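Local coordinates for protein alkaline phosphatase (Antarctic bacterium, PDB 2W5V) that probably hydrolyses phosphate monoesters at alkaline pH, as a zinc- and magnesium-dependent enzyme of the alkaline phosphatase family, at residues Y269-S272 and E273-F277. The protein carries 1 engineered substitution. Numbering follows the deposited sequence.
Sequences YLIS and EINDF
Glu273 lies one helical turn beyond Tyr269 and folds back alongside its ring. Its CB sits 3.5 Å from Tyr269 O, the carbonyl that accepts the hydrogen bond from Glu273 N (3.0 Å). CG comes next, 3.1 Å from Tyr269 O and 3.6 Å from Tyr269 CE1, oblique to the ring. A bend at chi2 (-62°) then brings CD to 3.8 Å from Tyr269 CE1. OE2 ends at the ring edge, in its plane, 3.6 Å from Tyr269 CE1. The carboxylate stands almost upright to the ring, with 83° between the planes. OE2 also accepts hydrogen bonds from Met223 N and from a water that donates to Ser272 OG as well. Ser272 OG is hydrogen-bonded to Ser268 O. OE1 of Glu273 forms a salt bridge with Arg227, which also pairs with Asp276. These partners on both oxygens fix the rotation of the carboxylate and would be expected to stabilise its negative charge.

Tyr269 OH is hydrogen-bonded to Gln257 OE1. On another side of the helix, Ile271 and Asn275 run side by side, with CG2 of Ile271 3.8 Å from ND2 of Asn275. That amide nitrogen hydrogen-bonds to Phe56 O, while the buried OD1 has no partner in the model. Successive i to i+4 backbone hydrogen bonds, such as Ile274 N to Leu270 O at 3.0 Å, mark the first turns of alpha-helix 267-291, which starts beside the magnesium ion bound by Asn266 and Ser268.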
ATOM      1  N   TYR B 269      17.270 -10.268  -8.226  1.00 22.72           N
ATOM      2  CA  TYR B 269      17.811 -10.265  -6.867  1.00 22.12           C
ATOM      3  C   TYR B 269      16.700  -9.869  -5.896  1.00 24.09           C
ATOM      4  O   TYR B 269      16.407 -10.587  -4.930  1.00 20.96           O
ATOM      5  CB  TYR B 269      18.978  -9.278  -6.806  1.00 21.98           C
ATOM      6  CG  TYR B 269      19.759  -9.211  -5.505  1.00 26.27           C
ATOM      7  CD1 TYR B 269      19.622 -10.181  -4.515  1.00 24.41           C
ATOM      8  CD2 TYR B 269      20.672  -8.181  -5.291  1.00 22.45           C
ATOM      9  CE1 TYR B 269      20.362 -10.106  -3.330  1.00 22.79           C
ATOM     10  CE2 TYR B 269      21.413  -8.102  -4.116  1.00 26.75           C
ATOM     11  CZ  TYR B 269      21.253  -9.067  -3.144  1.00 22.86           C
ATOM     12  OH  TYR B 269      21.993  -8.977  -1.984  1.00 22.42           O
ATOM     13  N   LEU B 270      16.070  -8.728  -6.170  1.00 21.64           N
ATOM     14  CA  LEU B 270      14.982  -8.223  -5.339  1.00 22.80           C
ATOM     15  C   LEU B 270      13.878  -9.265  -5.204  1.00 25.60           C
ATOM     16  O   LEU B 270      13.435  -9.586  -4.098  1.00 20.18           O
ATOM     17  CB  LEU B 270      14.414  -6.942  -5.949  1.00 20.20           C
ATOM     18  CG  LEU B 270      13.408  -6.136  -5.131  1.00 28.83           C
ATOM     19  CD1 LEU B 270      13.427  -4.685  -5.597  1.00 25.16           C
ATOM     20  CD2 LEU B 270      11.998  -6.735  -5.238  1.00 25.54           C
ATOM     21  N   ILE B 271      13.447  -9.803  -6.341  1.00 20.22           N
ATOM     22  CA  ILE B 271      12.340 -10.748  -6.365  1.00 21.30           C
ATOM     23  C   ILE B 271      12.631 -12.037  -5.592  1.00 19.59           C
ATOM     24  O   ILE B 271      11.796 -12.508  -4.812  1.00 20.60           O
ATOM     25  CB  ILE B 271      11.921 -11.073  -7.810  1.00 27.84           C
ATOM     26  CG1 ILE B 271      11.221  -9.862  -8.426  1.00 22.32           C
ATOM     27  CG2 ILE B 271      10.993 -12.272  -7.837  1.00 24.01           C
ATOM     28  CD1 ILE B 271      10.961  -9.996  -9.909  1.00 25.68           C
ATOM     29  N   SER B 272      13.813 -12.608  -5.793  1.00 18.22           N
ATOM     30  CA  SER B 272      14.152 -13.846  -5.100  1.00 21.26           C
ATOM     31  C   SER B 272      14.244 -13.611  -3.591  1.00 21.88           C
ATOM     32  O   SER B 272      13.879 -14.483  -2.795  1.00 20.88           O
ATOM     33  CB  SER B 272      15.446 -14.474  -5.645  1.00 24.25           C
ATOM     34  OG  SER B 272      16.539 -13.578  -5.571  1.00 31.38           O
ATOM     35  N   GLU B 273      14.718 -12.434  -3.193  1.00 20.45           N
ATOM     36  CA  GLU B 273      14.856 -12.153  -1.766  1.00 21.65           C
ATOM     37  C   GLU B 273      13.487 -11.971  -1.099  1.00 23.67           C
ATOM     38  O   GLU B 273      13.261 -12.455   0.010  1.00 18.00           O
ATOM     39  CB  GLU B 273      15.755 -10.937  -1.516  1.00 20.94           C
ATOM     40  CG  GLU B 273      17.220 -11.106  -1.975  1.00 18.52           C
ATOM     41  CD  GLU B 273      17.964 -12.237  -1.260  1.00 26.39           C
ATOM     42  OE1 GLU B 273      17.785 -12.400  -0.037  1.00 24.25           O
ATOM     43  OE2 GLU B 273      18.748 -12.957  -1.919  1.00 22.45           O
ATOM     44  N   ILE B 274      12.567 -11.283  -1.762  1.00 18.28           N
ATOM     45  CA  ILE B 274      11.267 -11.076  -1.131  1.00 19.30           C
ATOM     46  C   ILE B 274      10.417 -12.345  -1.189  1.00 17.48           C
ATOM     47  O   ILE B 274       9.596 -12.582  -0.309  1.00 18.67           O
ATOM     48  CB  ILE B 274      10.505  -9.846  -1.668  1.00 19.95           C
ATOM     49  CG1 ILE B 274       9.319  -9.534  -0.745  1.00 27.05           C
ATOM     50  CG2 ILE B 274      10.046 -10.073  -3.088  1.00 22.27           C
ATOM     51  CD1 ILE B 274       8.627  -8.224  -1.044  1.00 28.12           C
ATOM     52  N   ASN B 275      10.624 -13.167  -2.215  1.00 17.60           N
ATOM     53  CA  ASN B 275       9.988 -14.480  -2.251  1.00 17.58           C
ATOM     54  C   ASN B 275      10.398 -15.326  -1.040  1.00 22.04           C
ATOM     55  O   ASN B 275       9.568 -16.021  -0.449  1.00 19.44           O
ATOM     56  CB  ASN B 275      10.307 -15.218  -3.555  1.00 18.44           C
ATOM     57  CG  ASN B 275       9.410 -14.782  -4.710  1.00 24.56           C
ATOM     58  OD1 ASN B 275       8.470 -14.004  -4.525  1.00 21.07           O
ATOM     59  ND2 ASN B 275       9.694 -15.288  -5.904  1.00 26.24           N
ATOM     60  N   ASP B 276      11.681 -15.267  -0.686  1.00 17.33           N
ATOM     61  CA  ASP B 276      12.196 -15.959   0.499  1.00 18.97           C
ATOM     62  C   ASP B 276      11.555 -15.398   1.774  1.00 23.07           C
ATOM     63  O   ASP B 276      11.157 -16.151   2.668  1.00 17.97           O
ATOM     64  CB  ASP B 276      13.724 -15.827   0.571  1.00 21.83           C
ATOM     65  CG  ASP B 276      14.306 -16.454   1.823  1.00 30.04           C
ATOM     66  OD1 ASP B 276      14.128 -17.676   2.013  1.00 29.46           O
ATOM     67  OD2 ASP B 276      14.941 -15.723   2.619  1.00 24.65           O
ATOM     68  N   PHE B 277      11.454 -14.073   1.848  1.00 21.03           N
ATOM     69  CA  PHE B 277      10.812 -13.406   2.980  1.00 18.31           C
ATOM     70  C   PHE B 277       9.363 -13.877   3.151  1.00 22.17           C
ATOM     71  O   PHE B 277       8.920 -14.163   4.264  1.00 18.98           O
ATOM     72  CB  PHE B 277      10.861 -11.884   2.804  1.00 14.69           C
ATOM     73  CG  PHE B 277      10.246 -11.122   3.947  1.00 16.09           C
ATOM     74  CD1 PHE B 277      10.933 -10.975   5.154  1.00 16.21           C
ATOM     75  CD2 PHE B 277       8.988 -10.546   3.818  1.00 16.64           C
ATOM     76  CE1 PHE B 277      10.365 -10.270   6.219  1.00 17.93           C
ATOM     77  CE2 PHE B 277       8.408  -9.836   4.871  1.00 16.44           C
ATOM     78  CZ  PHE B 277       9.104  -9.699   6.081  1.00 18.13           C
TER
HETATM   79  O   HOH W   1      19.110 -13.528  -4.571  1.00 21.84           O